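PDB 4MYK: formiminoglutamase from Trypanosoma cruzi, which catalyses the hydrolysis of N-formimino-L-glutamate to L-glutamate and formamide as an arginase-like enzyme with two manganese ions. Local coordinates for residues 55-59 and 116-120; 139-145 and 179-183; 208-212 and 254-260. The protein carries 1 engineered substitution. One frame throughout, in Å; residues are numbered along the deposited sequence.

Contact 1: residues 55-59 and 116-120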
ATOM      1  N   GLY A  55      19.247  12.008  -0.419  1.00 16.17           N
ATOM      2  CA  GLY A  55      19.031  10.791   0.340  1.00 17.54           C
ATOM      3  C   GLY A  55      19.890  10.645   1.589  1.00 17.51           C
ATOM      4  O   GLY A  55      19.379  10.331   2.667  1.00 16.28           O
ATOM      5  N   PRO A  56      21.209  10.851   1.460  1.00 19.34           N
ATOM      6  CA  PRO A  56      22.068  10.730   2.648  1.00 16.82           C
ATOM      7  C   PRO A  56      21.678  11.651   3.817  1.00 17.43           C
ATOM      8  O   PRO A  56      21.803  11.233   4.966  1.00 18.37           O
ATOM      9  CB  PRO A  56      23.458  11.079   2.104  1.00 17.80           C
ATOM     10  CG  PRO A  56      23.397  10.672   0.662  1.00 16.40           C
ATOM     11  CD  PRO A  56      21.998  11.030   0.227  1.00 17.52           C
ATOM     12  N   ALA A  57      21.224  12.871   3.532  1.00 19.31           N
ATOM     13  CA  ALA A  57      20.803  13.804   4.576  1.00 18.32           C
ATOM     14  C   ALA A  57      19.517  13.325   5.250  1.00 18.34           C
ATOM     15  O   ALA A  57      19.390  13.336   6.475  1.00 17.75           O
ATOM     16  CB  ALA A  57      20.607  15.193   3.993  1.00 20.48           C
ATOM     17  N   ALA A  58      18.567  12.895   4.433  1.00 16.81           N
ATOM     18  CA  ALA A  58      17.285  12.412   4.916  1.00 15.85           C
ATOM     19  C   ALA A  58      17.442  11.108   5.707  1.00 16.32           C
ATOM     20  O   ALA A  58      16.817  10.913   6.741  1.00 16.27           O
ATOM     21  CB  ALA A  58      16.344  12.215   3.746  1.00 14.66           C
ATOM     22  N   PHE A  59      18.269  10.209   5.197  1.00 16.38           N
ATOM     23  CA  PHE A  59      18.615   9.007   5.929  1.00 15.71           C
ATOM     24  C   PHE A  59      19.183   9.377   7.301  1.00 16.89           C
ATOM     25  O   PHE A  59      18.773   8.806   8.311  1.00 16.25           O
ATOM     26  CB  PHE A  59      19.631   8.192   5.140  1.00 15.29           C
ATOM     27  CG  PHE A  59      19.993   6.887   5.788  1.00 18.09           C
ATOM     28  CD1 PHE A  59      20.975   6.829   6.765  1.00 18.03           C
ATOM     29  CD2 PHE A  59      19.356   5.718   5.419  1.00 15.30           C
ATOM     30  CE1 PHE A  59      21.304   5.638   7.352  1.00 17.39           C
ATOM     31  CE2 PHE A  59      19.679   4.535   6.010  1.00 13.63           C
ATOM     32  CZ  PHE A  59      20.654   4.487   6.973  1.00 14.54           C
ATOM     33  N   PHE A 116      28.740   0.425   4.913  1.00 17.39           N
ATOM     34  CA  PHE A 116      27.386   0.636   4.398  1.00 19.69           C
ATOM     35  C   PHE A 116      27.332   1.998   3.719  1.00 17.40           C
ATOM     36  O   PHE A 116      27.609   3.031   4.350  1.00 18.35           O
ATOM     37  CB  PHE A 116      26.341   0.555   5.518  1.00 15.54           C
ATOM     38  CG  PHE A 116      24.966   1.030   5.106  1.00 17.32           C
ATOM     39  CD1 PHE A 116      24.051   0.152   4.550  1.00 17.11           C
ATOM     40  CD2 PHE A 116      24.584   2.358   5.290  1.00 17.34           C
ATOM     41  CE1 PHE A 116      22.782   0.591   4.176  1.00 17.84           C
ATOM     42  CE2 PHE A 116      23.317   2.797   4.923  1.00 13.51           C
ATOM     43  CZ  PHE A 116      22.420   1.911   4.366  1.00 15.36           C
ATOM     44  N   VAL A 117      26.996   2.005   2.434  1.00 14.18           N
ATOM     45  CA  VAL A 117      27.024   3.240   1.659  1.00 14.32           C
ATOM     46  C   VAL A 117      25.612   3.710   1.360  1.00 13.41           C
ATOM     47  O   VAL A 117      24.836   3.010   0.709  1.00 14.55           O
ATOM     48  CB  VAL A 117      27.804   3.066   0.338  1.00 17.22           C
ATOM     49  CG1 VAL A 117      27.938   4.412  -0.391  1.00 17.26           C
ATOM     50  CG2 VAL A 117      29.182   2.449   0.601  1.00 15.80           C
ATOM     51  N   ILE A 118      25.271   4.894   1.851  1.00 14.86           N
ATOM     52  CA  ILE A 118      23.951   5.453   1.595  1.00 15.02           C
ATOM     53  C   ILE A 118      24.025   6.482   0.472  1.00 15.60           C
ATOM     54  O   ILE A 118      24.827   7.411   0.528  1.00 15.95           O
ATOM     55  CB  ILE A 118      23.312   6.066   2.868  1.00 15.06           C
ATOM     56  CG1 ILE A 118      21.953   6.683   2.539  1.00 15.30           C
ATOM     57  CG2 ILE A 118      24.241   7.084   3.529  1.00 15.88           C
ATOM     58  CD1 ILE A 118      20.973   5.686   1.989  1.00 15.33           C
ATOM     59  N   GLY A 119      23.196   6.289  -0.554  1.00 14.24           N
ATOM     60  CA  GLY A 119      23.150   7.180  -1.697  1.00 16.22           C
ATOM     61  C   GLY A 119      21.884   8.030  -1.744  1.00 18.37           C
ATOM     62  O   GLY A 119      21.018   7.932  -0.861  1.00 18.86           O
ATOM     63  N   GLY A 120      21.753   8.831  -2.800  1.00 17.39           N
ATOM     64  CA  GLY A 120      22.649   8.767  -3.944  1.00 13.85           C
ATOM     65  C   GLY A 120      22.054   7.821  -4.975  1.00 18.41           C
ATOM     66  O   GLY A 120      21.261   6.958  -4.625  1.00 17.40           O
TER

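Contact 2: residues 139-145 and 179-183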
ATOM      1  N   ASP A 139      37.293 -13.508  -5.862  1.00 26.68           N
ATOM      2  CA  ASP A 139      36.378 -14.279  -5.018  1.00 25.41           C
ATOM      3  C   ASP A 139      35.174 -13.459  -4.532  1.00 25.46           C
ATOM      4  O   ASP A 139      34.737 -13.612  -3.385  1.00 23.51           O
ATOM      5  CB  ASP A 139      37.130 -14.863  -3.814  1.00 23.05           C
ATOM      6  CG  ASP A 139      36.474 -16.116  -3.263  1.00 22.30           C
ATOM      7  OD1 ASP A 139      35.564 -16.673  -3.910  1.00 20.21           O
ATOM      8  OD2 ASP A 139      36.886 -16.556  -2.178  1.00 29.46           O
ATOM      9  N   VAL A 140      34.637 -12.603  -5.398  1.00 18.61           N
ATOM     10  CA  VAL A 140      33.538 -11.733  -5.011  1.00 20.05           C
ATOM     11  C   VAL A 140      32.214 -12.184  -5.624  1.00 19.37           C
ATOM     12  O   VAL A 140      32.162 -12.599  -6.781  1.00 20.23           O
ATOM     13  CB  VAL A 140      33.809 -10.268  -5.420  1.00 21.13           C
ATOM     14  CG1 VAL A 140      32.604  -9.384  -5.104  1.00 17.93           C
ATOM     15  CG2 VAL A 140      35.056  -9.748  -4.737  1.00 21.60           C
ATOM     16  N   GLY A 141      31.154 -12.107  -4.824  1.00 17.58           N
ATOM     17  CA  GLY A 141      29.795 -12.277  -5.303  1.00 19.81           C
ATOM     18  C   GLY A 141      29.021 -10.966  -5.219  1.00 16.02           C
ATOM     19  O   GLY A 141      29.316 -10.112  -4.389  1.00 18.99           O
ATOM     20  N   VAL A 142      28.033 -10.799  -6.087  1.00 17.76           N
ATOM     21  CA  VAL A 142      27.253  -9.561  -6.131  1.00 18.76           C
ATOM     22  C   VAL A 142      25.759  -9.828  -6.359  1.00 17.33           C
ATOM     23  O   VAL A 142      25.383 -10.582  -7.261  1.00 16.82           O
ATOM     24  CB  VAL A 142      27.783  -8.580  -7.226  1.00 15.89           C
ATOM     25  CG1 VAL A 142      26.933  -7.284  -7.282  1.00 19.68           C
ATOM     26  CG2 VAL A 142      29.252  -8.258  -7.003  1.00 11.72           C
ATOM     27  N   ILE A 143      24.917  -9.213  -5.532  1.00 17.45           N
ATOM     28  CA  ILE A 143      23.475  -9.225  -5.778  1.00 18.74           C
ATOM     29  C   ILE A 143      22.905  -7.810  -5.948  1.00 19.01           C
ATOM     30  O   ILE A 143      23.113  -6.932  -5.102  1.00 17.81           O
ATOM     31  CB  ILE A 143      22.687 -10.038  -4.707  1.00 21.65           C
ATOM     32  CG1 ILE A 143      21.177  -9.938  -4.955  1.00 16.58           C
ATOM     33  CG2 ILE A 143      23.055  -9.602  -3.285  1.00 18.64           C
ATOM     34  CD1 ILE A 143      20.353 -10.847  -4.051  1.00 18.07           C
ATOM     35  N   ASN A 144      22.213  -7.595  -7.066  1.00 19.61           N
ATOM     36  CA  ASN A 144      21.514  -6.342  -7.331  1.00 17.25           C
ATOM     37  C   ASN A 144      20.009  -6.522  -7.096  1.00 16.25           C
ATOM     38  O   ASN A 144      19.308  -7.125  -7.920  1.00 16.81           O
ATOM     39  CB  ASN A 144      21.812  -5.847  -8.769  1.00 20.50           C
ATOM     40  CG  ASN A 144      21.139  -4.508  -9.106  1.00 17.03           C
ATOM     41  OD1 ASN A 144      20.902  -3.671  -8.236  1.00 19.40           O
ATOM     42  ND2 ASN A 144      20.839  -4.310 -10.377  1.00 19.04           N
ATOM     43  N   VAL A 145      19.543  -6.021  -5.951  1.00 14.33           N
ATOM     44  CA  VAL A 145      18.117  -5.900  -5.652  1.00 16.72           C
ATOM     45  C   VAL A 145      17.601  -4.629  -6.322  1.00 16.88           C
ATOM     46  O   VAL A 145      17.954  -3.509  -5.916  1.00 14.77           O
ATOM     47  CB  VAL A 145      17.840  -5.813  -4.129  1.00 15.62           C
ATOM     48  CG1 VAL A 145      16.318  -5.751  -3.854  1.00 13.00           C
ATOM     49  CG2 VAL A 145      18.486  -6.989  -3.398  1.00 12.21           C
ATOM     50  N   ARG A 179      28.336 -15.599 -10.348  1.00 17.99           N
ATOM     51  CA  ARG A 179      28.107 -15.142  -8.975  1.00 19.18           C
ATOM     52  C   ARG A 179      27.395 -13.792  -8.914  1.00 16.09           C
ATOM     53  O   ARG A 179      27.484 -13.067  -7.930  1.00 13.78           O
ATOM     54  CB  ARG A 179      29.413 -15.147  -8.182  1.00 18.69           C
ATOM     55  CG  ARG A 179      29.906 -16.568  -7.931  1.00 17.78           C
ATOM     56  CD  ARG A 179      31.288 -16.598  -7.327  1.00 17.49           C
ATOM     57  NE  ARG A 179      31.332 -15.952  -6.023  1.00 18.20           N
ATOM     58  CZ  ARG A 179      32.423 -15.893  -5.270  1.00 18.63           C
ATOM     59  NH1 ARG A 179      33.548 -16.448  -5.701  1.00 21.98           N
ATOM     60  NH2 ARG A 179      32.390 -15.288  -4.093  1.00 20.04           N
ATOM     61  N   PHE A 180      26.664 -13.489  -9.983  1.00 20.15           N
ATOM     62  CA  PHE A 180      25.877 -12.267 -10.057  1.00 18.82           C
ATOM     63  C   PHE A 180      24.380 -12.548 -10.167  1.00 17.80           C
ATOM     64  O   PHE A 180      23.930 -13.289 -11.034  1.00 18.42           O
ATOM     65  CB  PHE A 180      26.351 -11.375 -11.207  1.00 17.63           C
ATOM     66  CG  PHE A 180      25.503 -10.160 -11.411  1.00 16.29           C
ATOM     67  CD1 PHE A 180      25.426  -9.184 -10.439  1.00 17.00           C
ATOM     68  CD2 PHE A 180      24.785  -9.990 -12.577  1.00 19.26           C
ATOM     69  CE1 PHE A 180      24.637  -8.063 -10.628  1.00 18.26           C
ATOM     70  CE2 PHE A 180      23.999  -8.867 -12.768  1.00 19.37           C
ATOM     71  CZ  PHE A 180      23.928  -7.906 -11.795  1.00 13.92           C
ATOM     72  N   VAL A 181      23.612 -11.950  -9.268  1.00 18.62           N
ATOM     73  CA  VAL A 181      22.167 -12.120  -9.280  1.00 19.08           C
ATOM     74  C   VAL A 181      21.439 -10.775  -9.388  1.00 17.93           C
ATOM     75  O   VAL A 181      21.740  -9.828  -8.663  1.00 16.65           O
ATOM     76  CB  VAL A 181      21.671 -12.889  -8.039  1.00 19.23           C
ATOM     77  CG1 VAL A 181      20.156 -12.990  -8.050  1.00 16.06           C
ATOM     78  CG2 VAL A 181      22.306 -14.267  -7.988  1.00 17.64           C
ATOM     79  N   GLU A 182      20.505 -10.708 -10.331  1.00 18.18           N
ATOM     80  CA  GLU A 182      19.548  -9.616 -10.417  1.00 19.54           C
ATOM     81  C   GLU A 182      18.335 -10.079  -9.637  1.00 17.26           C
ATOM     82  O   GLU A 182      17.718 -11.080  -9.987  1.00 17.23           O
ATOM     83  CB  GLU A 182      19.153  -9.357 -11.870  1.00 20.99           C
ATOM     84  CG  GLU A 182      20.305  -8.939 -12.778  1.00 20.93           C
ATOM     85  CD  GLU A 182      20.610  -7.448 -12.718  1.00 22.78           C
ATOM     86  OE1 GLU A 182      20.263  -6.789 -11.721  1.00 18.39           O
ATOM     87  OE2 GLU A 182      21.208  -6.928 -13.684  1.00 30.03           O
ATOM     88  N   PHE A 183      18.009  -9.361  -8.571  1.00 16.38           N
ATOM     89  CA  PHE A 183      16.989  -9.812  -7.639  1.00 15.92           C
ATOM     90  C   PHE A 183      15.765  -8.908  -7.624  1.00 15.02           C
ATOM     91  O   PHE A 183      15.880  -7.705  -7.409  1.00 16.60           O
ATOM     92  CB  PHE A 183      17.577  -9.894  -6.238  1.00 15.20           C
ATOM     93  CG  PHE A 183      16.747 -10.689  -5.291  1.00 15.23           C
ATOM     94  CD1 PHE A 183      15.733 -10.083  -4.556  1.00 16.50           C
ATOM     95  CD2 PHE A 183      16.962 -12.048  -5.140  1.00 16.08           C
ATOM     96  CE1 PHE A 183      14.955 -10.817  -3.687  1.00 13.97           C
ATOM     97  CE2 PHE A 183      16.187 -12.791  -4.269  1.00 19.32           C
ATOM     98  CZ  PHE A 183      15.185 -12.177  -3.538  1.00 19.16           C
TER

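Contact 3: residues 208-212 and 254-260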
ATOM      1  N   LEU A 208      10.702 -10.590  -9.881  1.00 17.66           N
ATOM      2  CA  LEU A 208       9.830 -10.299  -8.744  1.00 17.90           C
ATOM      3  C   LEU A 208       8.835 -11.445  -8.473  1.00 15.57           C
ATOM      4  O   LEU A 208       8.741 -11.945  -7.352  1.00 15.81           O
ATOM      5  CB  LEU A 208       9.091  -8.973  -8.977  1.00 16.01           C
ATOM      6  CG  LEU A 208       8.128  -8.487  -7.891  1.00 16.42           C
ATOM      7  CD1 LEU A 208       8.840  -8.320  -6.560  1.00 15.80           C
ATOM      8  CD2 LEU A 208       7.449  -7.202  -8.307  1.00 15.87           C
ATOM      9  N   SER A 209       8.123 -11.865  -9.518  1.00 15.16           N
ATOM     10  CA  SER A 209       7.104 -12.900  -9.408  1.00 15.88           C
ATOM     11  C   SER A 209       7.622 -14.180  -8.742  1.00 18.28           C
ATOM     12  O   SER A 209       6.907 -14.834  -7.989  1.00 19.30           O
ATOM     13  CB  SER A 209       6.484 -13.202 -10.782  1.00 18.26           C
ATOM     14  OG  SER A 209       7.459 -13.622 -11.716  1.00 17.57           O
ATOM     15  N   GLU A 210       8.875 -14.523  -9.000  1.00 20.94           N
ATOM     16  CA  GLU A 210       9.453 -15.727  -8.415  1.00 20.60           C
ATOM     17  C   GLU A 210       9.923 -15.500  -6.972  1.00 21.19           C
ATOM     18  O   GLU A 210       9.759 -16.377  -6.114  1.00 21.49           O
ATOM     19  CB  GLU A 210      10.563 -16.282  -9.313  1.00 20.97           C
ATOM     20  CG  GLU A 210      11.968 -16.050  -8.830  1.00 24.11           C
ATOM     21  CD  GLU A 210      12.997 -16.697  -9.750  1.00 33.94           C
ATOM     22  OE1 GLU A 210      12.935 -16.457 -10.988  1.00 29.51           O
ATOM     23  OE2 GLU A 210      13.860 -17.446  -9.230  1.00 26.29           O
ATOM     24  N   VAL A 211      10.479 -14.321  -6.697  1.00 18.50           N
ATOM     25  CA  VAL A 211      10.797 -13.938  -5.315  1.00 17.23           C
ATOM     26  C   VAL A 211       9.525 -14.024  -4.456  1.00 18.20           C
ATOM     27  O   VAL A 211       9.521 -14.574  -3.354  1.00 16.19           O
ATOM     28  CB  VAL A 211      11.373 -12.498  -5.236  1.00 16.28           C
ATOM     29  CG1 VAL A 211      11.498 -12.035  -3.791  1.00 16.52           C
ATOM     30  CG2 VAL A 211      12.715 -12.409  -5.945  1.00 16.64           C
ATOM     31  N   ARG A 212       8.440 -13.472  -4.988  1.00 20.31           N
ATOM     32  CA  ARG A 212       7.165 -13.463  -4.302  1.00 19.60           C
ATOM     33  C   ARG A 212       6.616 -14.881  -4.192  1.00 19.67           C
ATOM     34  O   ARG A 212       6.010 -15.232  -3.181  1.00 19.25           O
ATOM     35  CB  ARG A 212       6.179 -12.560  -5.034  1.00 19.91           C
ATOM     36  CG  ARG A 212       6.631 -11.115  -5.182  1.00 21.56           C
ATOM     37  CD  ARG A 212       5.430 -10.211  -5.025  1.00 28.15           C
ATOM     38  NE  ARG A 212       4.789 -10.541  -3.760  1.00 30.62           N
ATOM     39  CZ  ARG A 212       4.949  -9.844  -2.639  1.00 39.21           C
ATOM     40  NH1 ARG A 212       5.694  -8.731  -2.648  1.00 24.18           N
ATOM     41  NH2 ARG A 212       4.339 -10.248  -1.521  1.00 29.36           N
ATOM     42  N   VAL A 254       4.553  -2.024  -8.838  1.00 16.59           N
ATOM     43  CA  VAL A 254       4.632  -3.232  -8.020  1.00 17.51           C
ATOM     44  C   VAL A 254       6.068  -3.418  -7.532  1.00 17.58           C
ATOM     45  O   VAL A 254       6.989  -2.738  -8.006  1.00 16.98           O
ATOM     46  CB  VAL A 254       4.173  -4.506  -8.772  1.00 13.94           C
ATOM     47  CG1 VAL A 254       2.679  -4.494  -8.995  1.00 17.48           C
ATOM     48  CG2 VAL A 254       4.909  -4.650 -10.091  1.00 16.92           C
ATOM     49  N   GLY A 255       6.247  -4.343  -6.590  1.00 14.87           N
ATOM     50  CA  GLY A 255       7.556  -4.614  -6.032  1.00 15.17           C
ATOM     51  C   GLY A 255       7.512  -5.046  -4.578  1.00 15.59           C
ATOM     52  O   GLY A 255       6.453  -5.340  -4.024  1.00 18.83           O
ATOM     53  N   LEU A 256       8.684  -5.079  -3.960  1.00 14.02           N
ATOM     54  CA  LEU A 256       8.832  -5.606  -2.618  1.00 17.89           C
ATOM     55  C   LEU A 256       8.076  -4.758  -1.611  1.00 17.04           C
ATOM     56  O   LEU A 256       8.030  -3.541  -1.729  1.00 15.17           O
ATOM     57  CB  LEU A 256      10.318  -5.679  -2.243  1.00 17.98           C
ATOM     58  CG  LEU A 256      11.214  -6.607  -3.080  1.00 17.17           C
ATOM     59  CD1 LEU A 256      12.654  -6.389  -2.713  1.00 13.86           C
ATOM     60  CD2 LEU A 256      10.819  -8.088  -2.921  1.00 14.43           C
ATOM     61  N   SER A 257       7.486  -5.394  -0.613  1.00 14.40           N
ATOM     62  CA  SER A 257       6.868  -4.623   0.447  1.00 15.53           C
ATOM     63  C   SER A 257       7.943  -4.194   1.448  1.00 14.46           C
ATOM     64  O   SER A 257       9.057  -4.721   1.456  1.00 13.93           O
ATOM     65  CB  SER A 257       5.773  -5.430   1.141  1.00 15.91           C
ATOM     66  OG  SER A 257       6.320  -6.522   1.853  1.00 15.56           O
ATOM     67  N   ALA A 258       7.606  -3.223   2.285  1.00 13.41           N
ATOM     68  CA  ALA A 258       8.537  -2.766   3.305  1.00 15.16           C
ATOM     69  C   ALA A 258       8.943  -3.918   4.241  1.00 13.85           C
ATOM     70  O   ALA A 258      10.122  -4.077   4.541  1.00 16.62           O
ATOM     71  CB  ALA A 258       7.944  -1.557   4.093  1.00 12.78           C
ATOM     72  N   GLN A 259       7.978  -4.732   4.673  1.00 15.40           N
ATOM     73  CA  GLN A 259       8.274  -5.885   5.537  1.00 13.81           C
ATOM     74  C   GLN A 259       9.249  -6.876   4.890  1.00 15.27           C
ATOM     75  O   GLN A 259      10.153  -7.392   5.547  1.00 14.55           O
ATOM     76  CB  GLN A 259       6.988  -6.616   5.937  1.00 16.42           C
ATOM     77  CG  GLN A 259       7.177  -7.608   7.083  1.00 17.65           C
ATOM     78  CD  GLN A 259       7.820  -6.966   8.312  1.00 19.02           C
ATOM     79  OE1 GLN A 259       7.261  -6.046   8.914  1.00 20.91           O
ATOM     80  NE2 GLN A 259       8.994  -7.453   8.690  1.00 19.86           N
ATOM     81  N   GLU A 260       9.048  -7.151   3.604  1.00 14.67           N
ATOM     82  CA  GLU A 260       9.957  -8.018   2.860  1.00 14.46           C
ATOM     83  C   GLU A 260      11.360  -7.431   2.850  1.00 15.25           C
ATOM     84  O   GLU A 260      12.334  -8.136   3.107  1.00 16.83           O
ATOM     85  CB  GLU A 260       9.462  -8.209   1.429  1.00 15.77           C
ATOM     86  CG  GLU A 260       8.204  -9.046   1.325  1.00 15.76           C
ATOM     87  CD  GLU A 260       7.695  -9.099  -0.095  1.00 19.89           C
ATOM     88  OE1 GLU A 260       7.726  -8.041  -0.767  1.00 18.86           O
ATOM     89  OE2 GLU A 260       7.278 -10.192  -0.543  1.00 22.40           O
TER

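Contact 1: residues 55-59 and 116-120
F59 and P56 set the first turn of helix 55-63 against I118 and the C-terminal end of strand 114-119, a helix-on-sheet contact of the arginase/deacetylase α/β fold. The short helix and strand axes approach to 7.4 Å and run steeply across each other, at 113°. The buried face of the turn is tightly filled. I118 lies over one face of the F59 ring: its CG1 is 3.8 Å from F59 CG, and its CD1 is equally close to F59 CD2. With CG1 of I118 anti to the backbone N (chi1 178°), the ethyl arm leaves the strand toward the helix and brings both carbons to the phenyl group. Next to I118, the F59 and F116 rings arrive from opposite directions and meet obliquely, with 32° between their planes and F59 CZ 3.8 Å from F116 CE2. Neighbouring side chains continue this apolar layer: F299 of helix 290-306 meets the F116 ring, while A295 and V296 touch F59. The other side of the turn is looser. A57 points away from the strand and is exposed, and A58 touches P284 and P292 but makes no contact with the strand segment.

Near the start of the helix, contact passes from side chains to backbone. G55 has no side chain, and its CA comes to 3.7 Å from G119 O. The P56 ring covers the strand end as it leads, through a cis peptide between G119 and G120, toward the manganese ligand N122. Its outer carbons rest on two successive carbonyls: P56 CG is 3.6 Å from I118 O, and P56 CD is 3.4 Å from G119 O.

Contact 2: residues 139-145 and 179-183
R179 reaches back to D139, just ahead of strand 141-145, where the guanidinium stands almost perpendicular to the carboxylate (planes 84° apart). NH1 of R179 donates within its own plane to the anti lone pair of D139 OD1, a salt bridge of 2.7 Å, and NH2 adds a weak bond to D139 O. The bend at chi3 (62°) turns the arginine so that V140 O lies above one guanidinium face, offset toward the rim. T227 O, which accepts from NE, holds the group further.

Beyond this clamp, strands 141-145 and 180-183 pair in parallel. Four backbone bonds join them, from V142 N to R179 O at the start to F183 N and N144 O (2.7 Å) at the end. On one face V142 and F180 cross, CG1 of the valine 4.0 Å from CD1 of the ring. N144 and E182 follow on that same face. The N144 amide is turned 50° from the E182 carboxylate, and ND2 donates to the syn lone pair of OE1 at 2.9 Å. ND2 also makes a weak bond to manganese ligand D146, placing N144 in the second shell of the metal site and E182 one step further out. On the opposite face I143 and F183 lie side by side, CD1 of I143 3.7 Å from F183 CB.

Strand 231-236 flanks 141-145, and strand 204-207 flanks 180-185 on the far side. Helix 216-227 covers I143 and F183, whereas F175 from a loop packs on V142 and F180.

Contact 3: residues 208-212 and 254-260
A capping box at the start of helix 258-270, formed by S257 and E260, also receives R212 of helix 208-214. S257 N donates to E260 OE1 at 2.7 Å, and E260 N returns a weak bond to S257 OG. The same OE1 takes R212 NH1 at 2.9 Å, a salt bridge whose hydrogen bond is weak because the N-H points poorly at the oxygen (123°). Bends at chi2 and chi3 (54°) bring the R212 guanidinium to E260. The two side chains cross at about a right angle, with E260 OE2 over one face of the guanidinium, 3.2 Å from R212 CZ.

Next to the charged pair, L208 presses on the chain leading into the helix. Its CD2 is only 3.4 Å from G255 CA, tighter than ordinary carbon contact, and also touches V254 CG2. L256 CD2 touches two side chains of helix 208-214, 4.1 Å from both L208 CD1 and V211 CG1.

V254 packs on Q259 of the second subunit, so the contact borders a subunit interface of the trimer. Within the chain, helix 208-214 follows directly on edge strand 204-207, and helix 216-227 packs alongside, A216 touching both V211 and E260.

Overall arrangement
The contacts follow one another along the chain, each closing before the next opens. Contacts 1 and 2 both involve the eight-stranded parallel sheet but lie on opposite sides of the chain's centre, their own centres 21 Å apart; strands 274-280 and 231-236 separate strand 114-119 from strand 141-145. Contact 3 is centred 18 Å from contact 2 and touches it, with F183 CZ 3.5 Å from V211 CG2 and V145 packing on L256. Its centre is 22 Å from that of contact 1, and the two do not touch. Strands 114-119 and 141-145 run toward the manganese ligands N122 and D146, while contact 3 joins the starts of helices 208-214 and 258-270 beside a subunit interface.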